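Local coordinates for uncharacterized protein (Capnocytophaga ochracea, PDB 4W9R) that is of unknown function but has an alpha/beta-hydrolase fold and probably acts as an esterase, at residues Phe98-Leu103 against Asn130-Ala135; Phe172-Thr177 against Ile225-Asp230; Asp280-Tyr285 against Asn344-Thr349. All blocks are in the same frame, centred on the assembly; numbering follows the deposited sequence.

Contact 1 of 3, residues Phe98-Leu103 against Asn130-Ala135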
# COMPACT_ATOMS: atom_id res chain seq x y z
N PHE B 98 17.35 12.32 -19.18
CA PHE B 98 16.36 13.35 -18.88
C PHE B 98 16.06 13.41 -17.39
O PHE B 98 15.94 14.49 -16.82
CB PHE B 98 15.07 13.09 -19.67
CG PHE B 98 13.82 13.56 -18.96
CD1 PHE B 98 13.53 14.91 -18.88
CD2 PHE B 98 12.95 12.66 -18.39
CE1 PHE B 98 12.39 15.35 -18.24
CE2 PHE B 98 11.80 13.09 -17.74
CZ PHE B 98 11.52 14.44 -17.67
N VAL B 99 15.96 12.25 -16.76
CA VAL B 99 15.72 12.17 -15.32
C VAL B 99 16.92 12.70 -14.55
O VAL B 99 16.79 13.55 -13.67
CB VAL B 99 15.42 10.73 -14.87
CG1 VAL B 99 15.20 10.68 -13.37
CG2 VAL B 99 14.21 10.18 -15.61
N SER B 100 18.11 12.20 -14.89
CA SER B 100 19.34 12.57 -14.21
C SER B 100 19.76 14.02 -14.42
O SER B 100 19.97 14.76 -13.46
CB SER B 100 20.49 11.66 -14.66
OG SER B 100 20.34 10.35 -14.17
N ALA B 101 19.89 14.42 -15.68
CA ALA B 101 20.52 15.69 -16.02
C ALA B 101 19.55 16.87 -16.11
O ALA B 101 19.99 18.02 -16.16
CB ALA B 101 21.28 15.55 -17.33
N GLU B 102 18.25 16.60 -16.11
CA GLU B 102 17.27 17.67 -16.31
C GLU B 102 16.26 17.76 -15.17
O GLU B 102 16.21 18.76 -14.46
CB GLU B 102 16.55 17.48 -17.64
CG GLU B 102 17.46 17.48 -18.85
CD GLU B 102 16.69 17.35 -20.16
OE1 GLU B 102 15.45 17.23 -20.11
OE2 GLU B 102 17.33 17.37 -21.23
N LEU B 103 15.45 16.71 -15.02
CA LEU B 103 14.36 16.71 -14.05
C LEU B 103 14.84 16.93 -12.62
O LEU B 103 14.38 17.84 -11.94
CB LEU B 103 13.58 15.40 -14.13
CG LEU B 103 12.37 15.30 -13.21
CD1 LEU B 103 11.38 16.42 -13.51
CD2 LEU B 103 11.70 13.94 -13.34
N ASN B 130 17.69 0.42 -12.77
CA ASN B 130 18.89 -0.26 -12.29
C ASN B 130 20.17 0.39 -12.79
O ASN B 130 21.19 0.40 -12.11
CB ASN B 130 18.88 -1.73 -12.71
CG ASN B 130 17.80 -2.53 -12.02
OD1 ASN B 130 17.41 -2.23 -10.89
ND2 ASN B 130 17.31 -3.57 -12.69
N TYR B 131 20.10 0.96 -13.99
CA TYR B 131 21.28 1.47 -14.68
C TYR B 131 21.84 2.75 -14.07
O TYR B 131 22.91 3.21 -14.46
CB TYR B 131 20.98 1.67 -16.16
CG TYR B 131 20.95 0.37 -16.93
CD1 TYR B 131 19.82 -0.44 -16.92
CD2 TYR B 131 22.06 -0.07 -17.64
CE1 TYR B 131 19.79 -1.64 -17.61
CE2 TYR B 131 22.04 -1.26 -18.33
CZ TYR B 131 20.90 -2.04 -18.31
OH TYR B 131 20.89 -3.24 -19.00
N TYR B 132 21.12 3.32 -13.10
CA TYR B 132 21.63 4.47 -12.38
C TYR B 132 22.78 4.07 -11.44
O TYR B 132 23.53 4.92 -10.97
CB TYR B 132 20.51 5.16 -11.60
CG TYR B 132 19.52 5.87 -12.51
CD1 TYR B 132 19.89 7.02 -13.19
CD2 TYR B 132 18.24 5.38 -12.68
CE1 TYR B 132 19.00 7.66 -14.03
CE2 TYR B 132 17.34 6.02 -13.52
CZ TYR B 132 17.73 7.16 -14.19
OH TYR B 132 16.85 7.81 -15.02
N MSE B 133 22.90 2.77 -11.19
CA MSE B 133 24.02 2.23 -10.42
C MSE B 133 25.33 2.33 -11.18
O MSE B 133 26.41 2.33 -10.58
CB MSE B 133 23.76 0.76 -10.06
CG MSE B 133 22.83 0.55 -8.88
SE MSE B 133 22.36 -1.34 -8.71
CE MSE B 133 24.12 -2.11 -9.01
N LEU B 134 25.24 2.39 -12.51
CA LEU B 134 26.43 2.36 -13.36
C LEU B 134 26.97 3.75 -13.66
O LEU B 134 27.92 3.90 -14.43
CB LEU B 134 26.11 1.63 -14.67
CG LEU B 134 25.45 0.25 -14.52
CD1 LEU B 134 25.23 -0.39 -15.88
CD2 LEU B 134 26.28 -0.65 -13.62
N ALA B 135 26.36 4.77 -13.06
CA ALA B 135 26.78 6.16 -13.26
C ALA B 135 28.23 6.37 -12.84
O ALA B 135 28.64 6.03 -11.73
CB ALA B 135 25.87 7.10 -12.48
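Ser100, on a full helical turn of helix 91-110, stands nearest in backbone to Tyr132, on a short 3-10 turn in the loop after helix 123-128, with 8.6 Å between their CA atoms. The helix is slightly widened here: Leu103 N bonds to Phe98 O at 2.9 Å in a pi-type turn, while Glu102 N reaches the same carbonyl only weakly.

Tyr132 does most of the bridging. Its CG lies anti to its own carbonyl carbon (chi1 -70°), which sends the ring out toward the helix until its phenol end meets Val99, the two side chains crossing at about a right angle. The hydroxyl rests against the valine's branch point, with Tyr132 OH 3.3 Å from Val99 CB and both methyls at similar range a little farther off. Ser100 comes from another quarter, its OG near the plane of the ring and at its edge, facing Tyr132 CE1 and CD1. Neither meeting is a hydrogen bond. The phenol finds its polar mate one turn back along the helix, at the carbonyl O of Phe96, whose ring also stacks on Tyr132; Phe141 meets the tyrosine ring edge-to-face.

On this layer of the alpha/beta-hydrolase fold the same helix turns Leu103 onto Val69 and Val71 of the central sheet. The contact therefore joins helix 91-110 to the loop through a buried tyrosine whose hydroxyl is satisfied by a backbone carbonyl, while the flank of that hydroxyl and the ring edge are packed by Val99 and Ser100 rather than bonded to them.

Contact 2 of 3, residues Phe172-Thr177 against Ile225-Asp230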
# COMPACT_ATOMS: atom_id res chain seq x y z
N PHE B 172 20.65 2.09 -1.21
CA PHE B 172 19.56 1.20 -0.85
C PHE B 172 18.91 0.64 -2.11
O PHE B 172 18.31 1.39 -2.89
CB PHE B 172 18.52 1.92 0.01
CG PHE B 172 17.37 1.05 0.43
CD1 PHE B 172 17.45 0.29 1.59
CD2 PHE B 172 16.21 0.99 -0.32
CE1 PHE B 172 16.39 -0.51 1.99
CE2 PHE B 172 15.15 0.19 0.06
CZ PHE B 172 15.24 -0.56 1.22
N TYR B 173 19.02 -0.66 -2.31
CA TYR B 173 18.44 -1.30 -3.49
C TYR B 173 17.35 -2.30 -3.10
O TYR B 173 17.58 -3.18 -2.27
CB TYR B 173 19.51 -1.99 -4.33
CG TYR B 173 18.96 -2.64 -5.58
CD1 TYR B 173 18.70 -1.88 -6.72
CD2 TYR B 173 18.70 -4.00 -5.63
CE1 TYR B 173 18.20 -2.47 -7.86
CE2 TYR B 173 18.20 -4.59 -6.77
CZ TYR B 173 17.95 -3.82 -7.88
OH TYR B 173 17.45 -4.41 -9.02
N TYR B 174 16.18 -2.15 -3.71
CA TYR B 174 15.07 -3.05 -3.45
C TYR B 174 14.45 -3.55 -4.75
O TYR B 174 14.02 -2.76 -5.59
CB TYR B 174 14.00 -2.35 -2.60
CG TYR B 174 12.81 -3.23 -2.26
CD1 TYR B 174 11.69 -3.27 -3.07
CD2 TYR B 174 12.82 -4.01 -1.11
CE1 TYR B 174 10.60 -4.07 -2.76
CE2 TYR B 174 11.74 -4.81 -0.79
CZ TYR B 174 10.63 -4.83 -1.62
OH TYR B 174 9.56 -5.63 -1.29
N MSE B 175 14.41 -4.87 -4.92
CA MSE B 175 13.77 -5.46 -6.08
C MSE B 175 12.70 -6.47 -5.66
O MSE B 175 12.93 -7.30 -4.78
CB MSE B 175 14.80 -6.13 -6.98
CG MSE B 175 14.19 -6.97 -8.09
SE MSE B 175 15.54 -7.78 -9.24
CE MSE B 175 14.38 -8.96 -10.28
N ALA B 176 11.54 -6.39 -6.29
CA ALA B 176 10.44 -7.30 -6.00
C ALA B 176 9.85 -7.88 -7.28
O ALA B 176 9.80 -7.21 -8.31
CB ALA B 176 9.37 -6.60 -5.19
N THR B 177 9.41 -9.14 -7.21
CA THR B 177 8.76 -9.78 -8.34
C THR B 177 7.66 -10.73 -7.86
O THR B 177 7.65 -11.15 -6.70
CB THR B 177 9.76 -10.55 -9.21
OG1 THR B 177 9.08 -11.14 -10.33
CG2 THR B 177 10.46 -11.64 -8.41
N ILE B 225 6.36 -1.28 -2.39
CA ILE B 225 6.53 0.11 -2.00
C ILE B 225 6.51 0.25 -0.48
O ILE B 225 7.35 0.94 0.10
CB ILE B 225 5.43 1.00 -2.59
CG1 ILE B 225 5.43 0.91 -4.12
CG2 ILE B 225 5.61 2.45 -2.15
CD1 ILE B 225 4.32 1.69 -4.78
N ALA B 226 5.56 -0.43 0.16
CA ALA B 226 5.42 -0.38 1.61
C ALA B 226 6.67 -0.89 2.31
O ALA B 226 7.16 -0.27 3.25
CB ALA B 226 4.20 -1.19 2.04
N GLN B 227 7.19 -2.02 1.84
CA GLN B 227 8.39 -2.60 2.42
C GLN B 227 9.63 -1.74 2.17
O GLN B 227 10.42 -1.51 3.09
CB GLN B 227 8.62 -4.01 1.86
CG GLN B 227 7.61 -5.04 2.33
CD GLN B 227 7.93 -6.44 1.85
OE1 GLN B 227 8.95 -6.67 1.21
NE2 GLN B 227 7.05 -7.38 2.17
N ALA B 228 9.78 -1.27 0.94
CA ALA B 228 10.96 -0.50 0.55
C ALA B 228 11.09 0.78 1.36
O ALA B 228 12.16 1.08 1.90
CB ALA B 228 10.92 -0.18 -0.94
N LEU B 229 9.99 1.53 1.46
CA LEU B 229 9.98 2.75 2.25
C LEU B 229 10.23 2.47 3.73
O LEU B 229 10.90 3.25 4.41
CB LEU B 229 8.64 3.48 2.09
CG LEU B 229 8.32 4.03 0.70
CD1 LEU B 229 6.91 4.60 0.68
CD2 LEU B 229 9.34 5.08 0.30
N ASP B 230 9.69 1.36 4.21
CA ASP B 230 9.82 0.99 5.61
C ASP B 230 11.28 0.75 6.00
O ASP B 230 11.76 1.25 7.01
CB ASP B 230 9.00 -0.27 5.91
CG ASP B 230 9.10 -0.69 7.37
OD1 ASP B 230 8.91 0.17 8.25
OD2 ASP B 230 9.37 -1.89 7.62
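The Tyr174 ring has the methyl of Ala228 over one face and the amide oxygen of Gln227 at its edge, beyond the hydroxyl; the Phe172 ring, two residues earlier on the same side of the strand, is approached obliquely by the carbonyl O of Ala228. This is strand-on-helix packing in the alpha/beta-hydrolase fold: strand 171-180 of the central sheet runs beneath helix 217-232, their N-to-C directions nearly antiparallel at 164° and the axes of the two short segments 9.3 Å apart.

The small side chain of Ala228 is consistent with the close approach of the helix to the aromatic side chains. Ala228 CB makes a CH-pi contact 4.1 Å from the centroid of the Tyr174 ring, displaced toward the CG and CD1 side, and the methyl also lies loosely near Phe172 CE2. Both rings stand up from the sheet because CG lies anti to the backbone N in each, with chi1 of -179° at Tyr174, and this extended course carries the tyrosine's phenol end as far as Gln227. There the hydroxyl donates to the amide oxygen, which the extended chain of Gln227 carries out to it, while Gln227 CB, nearer the helix, also lies beside the phenol end.

The other end of that amide is engaged too: Gln227 NE2 bonds to Gln223 OE1 of the second subunit, so the side chain connects the core of one chain to the dimer interface. On the sheet side, Tyr174 touches Val145 and Val210 of the neighbouring strands. The bond from Tyr174 OH to Gln227 OE1 is 2.8 Å long, and the hydroxyl approaches from above the carbonyl plane, 46° out of it, with the ring and amide planes almost perpendicular.

Contact 3 of 3, residues Asp280-Tyr285 against Asn344-Thr349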
# COMPACT_ATOMS: atom_id res chain seq x y z
N ASP B 280 12.74 9.63 22.50
CA ASP B 280 14.13 9.20 22.35
C ASP B 280 15.02 9.79 23.44
O ASP B 280 15.97 9.14 23.89
CB ASP B 280 14.66 9.59 20.97
CG ASP B 280 14.10 8.72 19.87
OD1 ASP B 280 13.16 7.94 20.14
OD2 ASP B 280 14.61 8.81 18.73
N VAL B 281 14.72 11.01 23.86
CA VAL B 281 15.50 11.66 24.91
C VAL B 281 15.27 10.97 26.25
O VAL B 281 16.23 10.67 26.97
CB VAL B 281 15.14 13.15 25.04
CG1 VAL B 281 15.86 13.77 26.22
CG2 VAL B 281 15.49 13.89 23.75
N MSE B 282 14.01 10.72 26.58
CA MSE B 282 13.67 10.08 27.85
C MSE B 282 14.17 8.65 27.92
O MSE B 282 14.53 8.16 28.99
CB MSE B 282 12.15 10.12 28.07
CG MSE B 282 11.62 11.51 28.36
SE MSE B 282 12.59 12.36 29.82
CE MSE B 282 11.69 14.09 29.83
N ALA B 283 14.20 7.97 26.78
CA ALA B 283 14.73 6.62 26.71
C ALA B 283 16.21 6.62 27.05
O ALA B 283 16.71 5.74 27.74
CB ALA B 283 14.50 6.01 25.34
N THR B 284 16.91 7.64 26.56
CA THR B 284 18.34 7.80 26.82
C THR B 284 18.56 8.12 28.30
O THR B 284 19.46 7.57 28.93
CB THR B 284 18.95 8.90 25.95
OG1 THR B 284 18.64 8.66 24.57
CG2 THR B 284 20.46 8.95 26.13
N TYR B 285 17.73 9.01 28.83
CA TYR B 285 17.83 9.44 30.22
C TYR B 285 17.56 8.30 31.19
O TYR B 285 18.25 8.15 32.20
CB TYR B 285 16.85 10.60 30.47
CG TYR B 285 16.77 11.06 31.91
CD1 TYR B 285 17.79 11.81 32.48
CD2 TYR B 285 15.66 10.76 32.68
CE1 TYR B 285 17.71 12.24 33.79
CE2 TYR B 285 15.57 11.19 34.00
CZ TYR B 285 16.59 11.93 34.55
OH TYR B 285 16.51 12.35 35.85
N ASN B 344 8.06 24.30 32.12
CA ASN B 344 8.02 22.88 32.43
C ASN B 344 7.92 22.01 31.18
O ASN B 344 7.26 22.38 30.21
CB ASN B 344 6.85 22.57 33.36
CG ASN B 344 6.91 23.34 34.66
OD1 ASN B 344 7.97 23.83 35.06
ND2 ASN B 344 5.77 23.45 35.33
N ILE B 345 8.57 20.85 31.22
CA ILE B 345 8.41 19.85 30.17
C ILE B 345 8.37 18.46 30.78
O ILE B 345 9.22 18.11 31.61
CB ILE B 345 9.54 19.95 29.12
CG1 ILE B 345 9.43 18.81 28.11
CG2 ILE B 345 10.91 19.97 29.79
CD1 ILE B 345 10.46 18.87 27.00
N ASP B 346 7.38 17.66 30.37
CA ASP B 346 7.19 16.31 30.89
C ASP B 346 7.15 16.31 32.42
O ASP B 346 6.37 17.05 33.03
CB ASP B 346 8.29 15.37 30.38
CG ASP B 346 7.88 13.90 30.45
OD1 ASP B 346 7.24 13.50 31.44
OD2 ASP B 346 8.21 13.15 29.51
N PHE B 347 8.00 15.50 33.04
CA PHE B 347 8.01 15.38 34.50
C PHE B 347 8.88 16.44 35.16
O PHE B 347 9.02 16.46 36.38
CB PHE B 347 8.47 13.98 34.92
CG PHE B 347 9.94 13.74 34.76
CD1 PHE B 347 10.80 13.87 35.85
CD2 PHE B 347 10.47 13.37 33.54
CE1 PHE B 347 12.16 13.64 35.71
CE2 PHE B 347 11.83 13.15 33.39
CZ PHE B 347 12.67 13.28 34.48
N ILE B 348 9.46 17.32 34.35
CA ILE B 348 10.28 18.40 34.90
C ILE B 348 9.37 19.58 35.18
O ILE B 348 8.82 20.18 34.26
CB ILE B 348 11.40 18.84 33.94
CG1 ILE B 348 12.02 17.64 33.24
CG2 ILE B 348 12.45 19.65 34.69
CD1 ILE B 348 12.73 16.71 34.16
N THR B 349 9.22 19.91 36.46
CA THR B 349 8.30 20.96 36.87
C THR B 349 8.93 21.86 37.91
O THR B 349 9.94 21.51 38.52
CB THR B 349 7.00 20.38 37.46
OG1 THR B 349 7.32 19.47 38.52
CG2 THR B 349 6.21 19.64 36.38
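Met282 and Tyr285, one turn apart on helix 278-290, receive Phe347 from a type II' beta turn, Ile345 to Ile348, in the all-helical C-terminal part of the chain. A Met-aromatic contact lies at the heart of it: Met282, present as selenomethionine, puts its SE at the edge of the Phe347 ring, 5.1 Å from the centroid.

The packed side is formed by this phenylalanine. Its CG is wedged between its own backbone N and carbonyl carbon (chi1 74°), which sets the ring beside its own turn, with CD1 of Ile348 against one face and the selenium at the edge. Phe347 CZ meets Tyr285 CE2 at 3.6 Å, the two rings obliquely inclined with planes at 35°. Tyr285 is well anchored behind, its ring stacked on Phe318 and its hydroxyl bonded to Glu321. An alanine in place of Phe347 would probably open a gap beside Tyr285 and Ile348 and leave the selenium without its aromatic neighbour.

The looser side belongs to Asp346, exposed at the turn corner with a positive phi of 52°. Its contribution across the contact is van der Waals only: the carboxylate and CB lie against the end of Met282, arriving from the opposite direction. With a bend at chi2, Met282 ends with its terminal methyl against both the acidic side chain and the aromatic one, with CE 3.6 Å from Asp346 OD2 and 3.7 Å from Phe347 CE2.

In the fold
Following the chain from its N terminus, the three contacts come in series, each loop closing before the next opens. Contact 1 closes a loop through strand 116-122 and helix 123-128, tying helix 91-110 to the segment leading into strand 143-149. Contact 2 spans helix 183-196 and strand 205-213 at one edge of the sheet, bringing helix 217-232 back onto the sheet. The two meet directly, Asn130 OD1 lying 2.9 Å from Tyr173 OH in a probable hydrogen bond. Contact 3 stands apart in the helical C-terminal region, its centre about 35 Å from that of contact 2; it closes over helices 294-306, 314-325 and 329-339, joining helix 278-290 to the loop before helix 350-362.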